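Local coordinates for nicotinate-nucleotide pyrophosphorylase (Francisella tularensis subsp. tularensis, PDB 3TQV), which probably catalyses the conversion of quinolinate and 5-phosphoribosyl 1-diphosphate into nicotinate mononucleotide, carbon dioxide and diphosphate, a step in NAD+ biosynthesis, at residues 135-143 against 153-164; 114-124 against 272-281. One frame throughout, in Å; residues are numbered along the deposited sequence.

Contact 1 of 2, residues 135-143 against 153-164; sequences KTKLLDTRK and KYAVRCGGGFNH. With PO4 (phosphate ion), chain F.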
loop_
_atom_site.group_PDB
_atom_site.type_symbol
_atom_site.label_atom_id
_atom_site.label_comp_id
_atom_site.label_asym_id
_atom_site.label_seq_id
_atom_site.Cartn_x
_atom_site.Cartn_y
_atom_site.Cartn_z
ATOM N N LYS B 135 4.507 23.313 -18.508
ATOM C CA LYS B 135 4.493 22.287 -19.549
ATOM C C LYS B 135 4.958 20.915 -19.054
ATOM O O LYS B 135 4.740 19.898 -19.711
ATOM C CB LYS B 135 5.334 22.729 -20.742
ATOM C CG LYS B 135 5.129 21.880 -21.965
ATOM C CD LYS B 135 6.063 22.312 -23.054
ATOM C CE LYS B 135 6.001 21.384 -24.253
ATOM N NZ LYS B 135 4.936 21.787 -25.245
ATOM N N THR B 136 5.576 20.900 -17.885
ATOM C CA THR B 136 6.069 19.685 -17.263
ATOM C C THR B 136 5.007 18.586 -17.101
ATOM O O THR B 136 3.840 18.880 -16.853
ATOM C CB THR B 136 6.638 20.027 -15.892
ATOM O OG1 THR B 136 7.418 21.223 -16.003
ATOM C CG2 THR B 136 7.509 18.896 -15.374
ATOM N N LYS B 137 5.419 17.323 -17.253
ATOM C CA LYS B 137 4.548 16.171 -16.977
ATOM C C LYS B 137 5.058 15.322 -15.799
ATOM O O LYS B 137 6.240 15.365 -15.458
ATOM C CB LYS B 137 4.400 15.278 -18.212
ATOM C CG LYS B 137 4.021 16.002 -19.482
ATOM C CD LYS B 137 2.518 16.143 -19.646
ATOM C CE LYS B 137 2.152 16.817 -20.984
ATOM N NZ LYS B 137 2.739 16.129 -22.189
ATOM N N LEU B 138 4.147 14.552 -15.200
ATOM C CA LEU B 138 4.427 13.674 -14.054
ATOM C C LEU B 138 4.773 12.239 -14.477
ATOM O O LEU B 138 4.018 11.585 -15.208
ATOM C CB LEU B 138 3.191 13.612 -13.159
ATOM C CG LEU B 138 3.361 13.706 -11.645
ATOM C CD1 LEU B 138 4.020 15.021 -11.319
ATOM C CD2 LEU B 138 2.020 13.604 -10.925
ATOM N N LEU B 139 5.910 11.740 -14.016
ATOM C CA LEU B 139 6.242 10.343 -14.255
ATOM C C LEU B 139 6.251 9.563 -12.948
ATOM O O LEU B 139 6.629 10.089 -11.907
ATOM C CB LEU B 139 7.592 10.220 -14.952
ATOM C CG LEU B 139 7.616 10.709 -16.398
ATOM C CD1 LEU B 139 9.019 10.616 -16.954
ATOM C CD2 LEU B 139 6.645 9.917 -17.259
ATOM N N ASP B 140 5.807 8.313 -13.002
ATOM C CA ASP B 140 5.900 7.438 -11.846
ATOM C C ASP B 140 7.232 6.673 -11.853
ATOM O O ASP B 140 8.156 7.047 -12.578
ATOM C CB ASP B 140 4.706 6.488 -11.775
ATOM C CG ASP B 140 4.516 5.674 -13.046
ATOM O OD1 ASP B 140 5.471 5.463 -13.830
ATOM O OD2 ASP B 140 3.374 5.231 -13.245
ATOM N N THR B 141 7.321 5.605 -11.051
ATOM C CA THR B 141 8.590 4.905 -10.799
ATOM C C THR B 141 8.287 3.459 -10.529
ATOM O O THR B 141 7.152 3.012 -10.730
ATOM C CB THR B 141 9.270 5.422 -9.528
ATOM O OG1 THR B 141 8.622 4.840 -8.390
ATOM C CG2 THR B 141 9.175 6.957 -9.441
ATOM N N ARG B 142 9.287 2.728 -10.047
ATOM C CA ARG B 142 9.067 1.340 -9.634
ATOM C C ARG B 142 8.800 1.228 -8.117
ATOM O O ARG B 142 8.637 0.117 -7.587
ATOM C CB ARG B 142 10.234 0.434 -10.077
ATOM C CG ARG B 142 10.269 0.178 -11.604
ATOM C CD ARG B 142 11.622 -0.338 -12.133
ATOM N NE ARG B 142 12.099 -1.539 -11.447
ATOM C CZ ARG B 142 13.196 -1.594 -10.678
ATOM N NH1 ARG B 142 13.938 -0.514 -10.495
ATOM N NH2 ARG B 142 13.564 -2.735 -10.096
ATOM N N LYS B 143 8.733 2.370 -7.427
ATOM C CA LYS B 143 8.453 2.361 -5.990
ATOM C C LYS B 143 6.963 2.094 -5.760
ATOM O O LYS B 143 6.156 2.994 -5.502
ATOM C CB LYS B 143 8.949 3.637 -5.303
ATOM C CG LYS B 143 10.469 3.886 -5.459
ATOM C CD LYS B 143 10.873 5.210 -4.819
ATOM C CE LYS B 143 12.339 5.235 -4.379
ATOM N NZ LYS B 143 13.205 5.058 -5.564
ATOM N N LYS B 153 0.286 1.646 -11.821
ATOM C CA LYS B 153 0.564 2.352 -13.064
ATOM C C LYS B 153 -0.769 2.840 -13.643
ATOM O O LYS B 153 -0.893 3.967 -14.126
ATOM C CB LYS B 153 1.257 1.412 -14.052
ATOM C CG LYS B 153 2.645 0.931 -13.625
ATOM C CD LYS B 153 3.672 2.032 -13.785
ATOM C CE LYS B 153 5.079 1.574 -13.475
ATOM N NZ LYS B 153 6.046 2.722 -13.490
ATOM N N TYR B 154 -1.770 1.976 -13.568
ATOM C CA TYR B 154 -3.110 2.323 -14.006
ATOM C C TYR B 154 -3.689 3.479 -13.165
ATOM O O TYR B 154 -4.199 4.462 -13.708
ATOM C CB TYR B 154 -4.019 1.081 -13.980
ATOM C CG TYR B 154 -5.434 1.356 -14.390
ATOM C CD1 TYR B 154 -5.742 1.694 -15.698
ATOM C CD2 TYR B 154 -6.474 1.294 -13.464
ATOM C CE1 TYR B 154 -7.036 1.965 -16.076
ATOM C CE2 TYR B 154 -7.782 1.559 -13.834
ATOM C CZ TYR B 154 -8.055 1.898 -15.144
ATOM O OH TYR B 154 -9.356 2.168 -15.531
ATOM N N ALA B 155 -3.605 3.373 -11.843
ATOM C CA ALA B 155 -4.110 4.438 -10.986
ATOM C C ALA B 155 -3.450 5.754 -11.345
ATOM O O ALA B 155 -4.100 6.787 -11.428
ATOM C CB ALA B 155 -3.867 4.113 -9.520
ATOM N N VAL B 156 -2.148 5.716 -11.557
ATOM C CA VAL B 156 -1.423 6.944 -11.814
ATOM C C VAL B 156 -1.911 7.569 -13.120
ATOM O O VAL B 156 -2.157 8.774 -13.187
ATOM C CB VAL B 156 0.105 6.720 -11.817
ATOM C CG1 VAL B 156 0.810 7.928 -12.367
ATOM C CG2 VAL B 156 0.602 6.413 -10.399
ATOM N N ARG B 157 -2.069 6.749 -14.154
ATOM C CA ARG B 157 -2.677 7.219 -15.387
ATOM C C ARG B 157 -4.068 7.777 -15.099
ATOM O O ARG B 157 -4.394 8.875 -15.544
ATOM C CB ARG B 157 -2.732 6.104 -16.427
ATOM C CG ARG B 157 -1.395 5.829 -17.114
ATOM C CD ARG B 157 -1.020 6.949 -18.070
ATOM N NE ARG B 157 -2.142 7.233 -18.947
ATOM C CZ ARG B 157 -2.687 8.434 -19.106
ATOM N NH1 ARG B 157 -2.190 9.487 -18.463
ATOM N NH2 ARG B 157 -3.724 8.577 -19.923
ATOM N N CYS B 158 -4.870 7.039 -14.331
ATOM C CA CYS B 158 -6.219 7.485 -13.983
ATOM C C CYS B 158 -6.252 8.900 -13.400
ATOM O O CYS B 158 -7.249 9.621 -13.540
ATOM C CB CYS B 158 -6.896 6.505 -13.025
ATOM S SG CYS B 158 -7.543 5.041 -13.841
ATOM N N GLY B 159 -5.159 9.294 -12.756
ATOM C CA GLY B 159 -5.099 10.566 -12.062
ATOM C C GLY B 159 -4.433 11.701 -12.816
ATOM O O GLY B 159 -4.410 12.828 -12.335
ATOM N N GLY B 160 -3.875 11.425 -13.989
ATOM C CA GLY B 160 -3.275 12.486 -14.775
ATOM C C GLY B 160 -1.813 12.237 -15.082
ATOM O O GLY B 160 -1.215 12.890 -15.950
ATOM N N GLY B 161 -1.238 11.270 -14.377
ATOM C CA GLY B 161 0.176 10.991 -14.507
ATOM C C GLY B 161 0.460 10.030 -15.634
ATOM O O GLY B 161 -0.405 9.252 -16.005
ATOM N N PHE B 162 1.672 10.093 -16.176
ATOM C CA PHE B 162 2.095 9.171 -17.219
ATOM C C PHE B 162 3.161 8.183 -16.700
ATOM O O PHE B 162 3.895 8.467 -15.730
ATOM C CB PHE B 162 2.606 9.924 -18.461
ATOM C CG PHE B 162 1.616 10.906 -19.044
ATOM C CD1 PHE B 162 0.728 10.515 -20.038
ATOM C CD2 PHE B 162 1.581 12.222 -18.605
ATOM C CE1 PHE B 162 -0.191 11.424 -20.579
ATOM C CE2 PHE B 162 0.677 13.123 -19.135
ATOM C CZ PHE B 162 -0.209 12.725 -20.130
ATOM N N ASN B 163 3.241 7.033 -17.372
ATOM C CA ASN B 163 4.053 5.922 -16.924
ATOM C C ASN B 163 5.505 5.972 -17.382
ATOM O O ASN B 163 5.803 5.860 -18.564
ATOM C CB ASN B 163 3.424 4.606 -17.382
ATOM C CG ASN B 163 2.021 4.391 -16.819
ATOM O OD1 ASN B 163 1.744 4.735 -15.672
ATOM N ND2 ASN B 163 1.133 3.817 -17.627
ATOM N N HIS B 164 6.412 6.132 -16.424
ATOM C CA HIS B 164 7.815 5.785 -16.612
ATOM C C HIS B 164 7.834 4.284 -16.890
ATOM O O HIS B 164 6.789 3.648 -16.885
ATOM C CB HIS B 164 8.579 6.104 -15.337
ATOM C CG HIS B 164 10.060 5.934 -15.448
ATOM N ND1 HIS B 164 10.859 6.809 -16.145
ATOM C CD2 HIS B 164 10.889 5.009 -14.918
ATOM C CE1 HIS B 164 12.117 6.423 -16.055
ATOM N NE2 HIS B 164 12.163 5.336 -15.309
HETATM P P PO4 F . 12.756 3.114 -11.942
HETATM O O1 PO4 F . 13.344 4.477 -12.144
HETATM O O2 PO4 F . 11.680 3.157 -10.894
HETATM O O3 PO4 F . 12.188 2.624 -13.238
HETATM O O4 PO4 F . 13.842 2.172 -11.517
#
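L139 and F162 are joined by a single parallel bridge: F162 N gives a 2.9 Å bond to L138 O, while D140 N returns a longer, weak one to F162 O. Just past that bridge, D140 turns its carboxylate towards residues 153-164. Its OD1 forms a salt bridge with K153 NZ at 2.8 Å, the hydrogen bond within it weak, and takes a weak, bent bond from H164 N, while V156 CG1 lies against OD2, 3.8 Å away. K153 reaches over from the helix, bent at chi2, and its NZ also bonds T141 O at 3.0 Å, coming from above the carbonyl plane; R165 O is a further acceptor. At the other end K137 CD comes obliquely to the F162 ring, 3.6 Å from CE2, and L139 CD2 lies 3.5 Å from F162 O. R142 grips a phosphate ion twice, by N to O2 and by NH1 to O4, the latter at the guanidinium edge. Strand 137-139, helix 149-159 and the extended chain after G160, where a Schellman motif ends the helix, follow each other as in a beta-alpha-beta unit of an alpha/beta barrel, with the predicted substrate-binding residues T141 to K143 alongside.

Contact 2 of 2, residues 114-124 against 272-281; sequences IQMLSGTATVT and ITKHIKAIDL. With PO4 (phosphate ion), chain E.
I279 fills a hollow on the long helix 100-130, at the junction where the chain leaves the alpha/beta barrel after helix 271-274 and runs back to strand 281-285 of the four-stranded antiparallel sheet. The hollow is the diamond of Q115, S118, G119 and T122, spanning two turns. CG1 of I279 rests 3.8 Å from G119 N, and CD1 goes on to meet T122 OG1 tip to tip at 3.9 Å. With chi1 at -63°, CG1 stands anti to the carbonyl carbon, which carries the side chain along the groove. Backbone pins the same spot: I279 N bonds Q115 O, 3.2 Å away and nearly straight at 162°. G119, without a side chain, leaves room for K277 O, 3.3 Å from its CA.

Further bumps fit towards either end of the helix segment. L281 pushes CD1 against the base of I114, 3.5 Å from its CB, the two side chains crossing at about a right angle. Towards the helix's later turns, I276 slips CD1 beside T120 OG1, whose hydrogen bond goes to Q152, with the selenomethionine M116 nearby. I272 then lies across V123 and T124, CG2 touching V123 CG1 and CB facing T124 OG1. I276 and A278 also pack on the second subunit. At the end of helix 271-274, K274 bends at chi3 and places NZ 2.7 Å from O2 of a phosphate ion, which G270 N also binds.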
loop_
_atom_site.group_PDB
_atom_site.type_symbol
_atom_site.label_atom_id
_atom_site.label_comp_id
_atom_site.label_asym_id
_atom_site.label_seq_id
_atom_site.Cartn_x
_atom_site.Cartn_y
_atom_site.Cartn_z
ATOM N N ILE B 114 -10.992 0.006 -3.930
ATOM C CA ILE B 114 -11.279 1.374 -4.338
ATOM C C ILE B 114 -10.493 2.340 -3.456
ATOM O O ILE B 114 -9.854 3.252 -3.965
ATOM C CB ILE B 114 -12.793 1.699 -4.292
ATOM C CG1 ILE B 114 -13.611 0.523 -4.805
ATOM C CG2 ILE B 114 -13.101 2.911 -5.128
ATOM C CD1 ILE B 114 -13.113 -0.029 -6.097
ATOM N N GLN B 115 -10.534 2.131 -2.141
ATOM C CA GLN B 115 -9.802 2.976 -1.190
ATOM C C GLN B 115 -8.400 3.232 -1.663
ATOM O O GLN B 115 -7.899 4.354 -1.643
ATOM C CB GLN B 115 -9.613 2.239 0.122
ATOM C CG GLN B 115 -10.730 2.318 1.081
ATOM C CD GLN B 115 -10.474 1.414 2.247
ATOM O OE1 GLN B 115 -9.420 0.769 2.336
ATOM N NE2 GLN B 115 -11.433 1.348 3.152
HETATM N N MSE B 116 -7.762 2.136 -2.036
HETATM C CA MSE B 116 -6.352 2.119 -2.301
HETATM C C MSE B 116 -6.055 2.792 -3.628
HETATM O O MSE B 116 -5.333 3.792 -3.685
HETATM C CB MSE B 116 -5.874 0.679 -2.324
HETATM C CG MSE B 116 -4.382 0.552 -2.396
HETATM SE SE MSE B 116 -3.902 -1.179 -3.088
HETATM C CE MSE B 116 -2.043 -0.792 -3.522
ATOM N N LEU B 117 -6.632 2.239 -4.689
ATOM C CA LEU B 117 -6.358 2.701 -6.041
ATOM C C LEU B 117 -6.849 4.116 -6.265
ATOM O O LEU B 117 -6.189 4.905 -6.937
ATOM C CB LEU B 117 -6.968 1.742 -7.065
ATOM C CG LEU B 117 -6.385 0.329 -6.920
ATOM C CD1 LEU B 117 -7.133 -0.688 -7.772
ATOM C CD2 LEU B 117 -4.891 0.325 -7.231
ATOM N N SER B 118 -8.001 4.445 -5.697
ATOM C CA SER B 118 -8.509 5.802 -5.813
ATOM C C SER B 118 -7.584 6.686 -5.009
ATOM O O SER B 118 -7.381 7.857 -5.332
ATOM C CB SER B 118 -9.932 5.905 -5.273
ATOM O OG SER B 118 -10.804 5.041 -5.965
ATOM N N GLY B 119 -7.020 6.119 -3.951
ATOM C CA GLY B 119 -6.044 6.838 -3.164
ATOM C C GLY B 119 -4.892 7.241 -4.063
ATOM O O GLY B 119 -4.592 8.432 -4.229
ATOM N N THR B 120 -4.253 6.235 -4.650
ATOM C CA THR B 120 -3.174 6.470 -5.581
ATOM C C THR B 120 -3.544 7.456 -6.677
ATOM O O THR B 120 -2.763 8.356 -6.977
ATOM C CB THR B 120 -2.649 5.173 -6.191
ATOM O OG1 THR B 120 -1.959 4.435 -5.180
ATOM C CG2 THR B 120 -1.666 5.474 -7.343
ATOM N N ALA B 121 -4.721 7.306 -7.275
ATOM C CA ALA B 121 -5.114 8.209 -8.369
ATOM C C ALA B 121 -5.252 9.635 -7.865
ATOM O O ALA B 121 -4.780 10.572 -8.495
ATOM C CB ALA B 121 -6.402 7.747 -9.035
ATOM N N THR B 122 -5.882 9.787 -6.710
ATOM C CA THR B 122 -6.098 11.097 -6.092
ATOM C C THR B 122 -4.794 11.828 -5.702
ATOM O O THR B 122 -4.696 13.054 -5.841
ATOM C CB THR B 122 -7.041 10.954 -4.870
ATOM O OG1 THR B 122 -8.244 10.286 -5.287
ATOM C CG2 THR B 122 -7.373 12.313 -4.234
ATOM N N VAL B 123 -3.792 11.093 -5.229
ATOM C CA VAL B 123 -2.487 11.706 -4.971
ATOM C C VAL B 123 -1.940 12.299 -6.263
ATOM O O VAL B 123 -1.442 13.421 -6.306
ATOM C CB VAL B 123 -1.431 10.670 -4.541
ATOM C CG1 VAL B 123 -0.185 11.387 -4.066
ATOM C CG2 VAL B 123 -1.982 9.756 -3.489
ATOM N N THR B 124 -2.010 11.497 -7.312
ATOM C CA THR B 124 -1.437 11.881 -8.575
ATOM C C THR B 124 -2.131 13.161 -9.007
ATOM O O THR B 124 -1.496 14.213 -9.151
ATOM C CB THR B 124 -1.634 10.761 -9.614
ATOM O OG1 THR B 124 -1.132 9.536 -9.070
ATOM C CG2 THR B 124 -0.916 11.086 -10.927
ATOM N N ILE B 272 3.946 9.110 -5.234
ATOM C CA ILE B 272 2.590 8.833 -5.690
ATOM C C ILE B 272 2.218 7.353 -5.657
ATOM O O ILE B 272 1.056 7.016 -5.834
ATOM C CB ILE B 272 2.325 9.431 -7.084
ATOM C CG1 ILE B 272 3.285 8.842 -8.109
ATOM C CG2 ILE B 272 2.477 10.957 -7.049
ATOM C CD1 ILE B 272 2.967 9.258 -9.529
ATOM N N THR B 273 3.194 6.483 -5.398
ATOM C CA THR B 273 2.956 5.037 -5.332
ATOM C C THR B 273 3.472 4.416 -4.044
ATOM O O THR B 273 2.843 3.528 -3.489
ATOM C CB THR B 273 3.548 4.260 -6.553
ATOM O OG1 THR B 273 4.720 4.915 -7.057
ATOM C CG2 THR B 273 2.526 4.143 -7.658
ATOM N N LYS B 274 4.641 4.872 -3.614
ATOM C CA LYS B 274 5.268 4.559 -2.327
ATOM C C LYS B 274 4.340 4.644 -1.103
ATOM O O LYS B 274 4.272 3.728 -0.278
ATOM C CB LYS B 274 6.372 5.592 -2.117
ATOM C CG LYS B 274 7.552 5.112 -1.380
ATOM C CD LYS B 274 8.747 5.987 -1.708
ATOM C CE LYS B 274 8.491 7.423 -1.356
ATOM N NZ LYS B 274 9.775 8.131 -1.495
ATOM N N HIS B 275 3.672 5.782 -0.962
ATOM C CA HIS B 275 2.766 6.007 0.152
ATOM C C HIS B 275 1.344 5.756 -0.320
ATOM O O HIS B 275 1.088 5.722 -1.521
ATOM C CB HIS B 275 2.895 7.444 0.666
ATOM C CG HIS B 275 4.299 7.848 0.987
ATOM N ND1 HIS B 275 5.228 6.970 1.502
ATOM C CD2 HIS B 275 4.939 9.034 0.855
ATOM C CE1 HIS B 275 6.376 7.600 1.687
ATOM N NE2 HIS B 275 6.227 8.853 1.300
ATOM N N ILE B 276 0.428 5.565 0.623
ATOM C CA ILE B 276 -0.995 5.494 0.312
ATOM C C ILE B 276 -1.816 6.361 1.258
ATOM O O ILE B 276 -1.757 6.198 2.472
ATOM C CB ILE B 276 -1.551 4.074 0.412
ATOM C CG1 ILE B 276 -0.712 3.083 -0.411
ATOM C CG2 ILE B 276 -2.971 4.062 -0.071
ATOM C CD1 ILE B 276 -0.876 3.210 -1.933
ATOM N N LYS B 277 -2.580 7.294 0.706
ATOM C CA LYS B 277 -3.615 7.960 1.480
ATOM C C LYS B 277 -4.933 7.381 0.985
ATOM O O LYS B 277 -5.444 7.774 -0.063
ATOM C CB LYS B 277 -3.552 9.476 1.290
ATOM C CG LYS B 277 -4.516 10.271 2.153
ATOM C CD LYS B 277 -4.337 9.968 3.647
ATOM C CE LYS B 277 -5.574 10.371 4.488
ATOM N NZ LYS B 277 -5.809 11.847 4.569
ATOM N N ALA B 278 -5.461 6.403 1.709
ATOM C CA ALA B 278 -6.722 5.785 1.305
ATOM C C ALA B 278 -7.901 6.765 1.367
ATOM O O ALA B 278 -8.038 7.564 2.300
ATOM C CB ALA B 278 -7.014 4.536 2.129
ATOM N N ILE B 279 -8.735 6.702 0.340
ATOM C CA ILE B 279 -9.967 7.455 0.308
ATOM C C ILE B 279 -10.973 6.839 1.261
ATOM O O ILE B 279 -11.114 5.615 1.326
ATOM C CB ILE B 279 -10.582 7.453 -1.105
ATOM C CG1 ILE B 279 -9.631 8.144 -2.095
ATOM C CG2 ILE B 279 -11.962 8.088 -1.082
ATOM C CD1 ILE B 279 -8.913 9.394 -1.531
ATOM N N ASP B 280 -11.678 7.698 1.990
ATOM C CA ASP B 280 -12.699 7.251 2.922
ATOM C C ASP B 280 -14.030 6.934 2.224
ATOM O O ASP B 280 -14.674 7.797 1.581
ATOM C CB ASP B 280 -12.887 8.285 4.032
ATOM C CG ASP B 280 -13.825 7.818 5.106
ATOM O OD1 ASP B 280 -13.996 6.592 5.277
ATOM O OD2 ASP B 280 -14.393 8.686 5.788
ATOM N N LEU B 281 -14.430 5.676 2.354
ATOM C CA LEU B 281 -15.579 5.148 1.653
ATOM C C LEU B 281 -16.530 4.591 2.667
ATOM O O LEU B 281 -16.175 4.438 3.824
ATOM C CB LEU B 281 -15.150 4.021 0.713
ATOM C CG LEU B 281 -14.178 4.445 -0.377
ATOM C CD1 LEU B 281 -13.964 3.307 -1.359
ATOM C CD2 LEU B 281 -14.708 5.689 -1.071
HETATM P P PO4 E . 11.648 9.205 -5.074
HETATM O O1 PO4 E . 12.512 10.340 -4.601
HETATM O O2 PO4 E . 10.708 8.844 -3.963
HETATM O O3 PO4 E . 10.926 9.674 -6.311
HETATM O O4 PO4 E . 12.483 8.009 -5.457
#

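Both contacts are buried near the middle of the chain, with centres about 13 Å apart, and helix 149-159, which belongs to contact 1, packs on helix 100-130 of contact 2: its A155 touches T120 and its V156 touches T124. Strand 137-139 is the next element after that long helix. Their chemistry differs with position. Contact 1, beside the predicted substrate site, depends on charges and buried backbone polar groups, whereas contact 2, at the joint between barrel and sheet, is mainly aliphatic packing with one hydrogen bond across it. T273 OG1 bonds K143 O, tying them together, and each places a basic side chain on a phosphate ion and meets the second subunit.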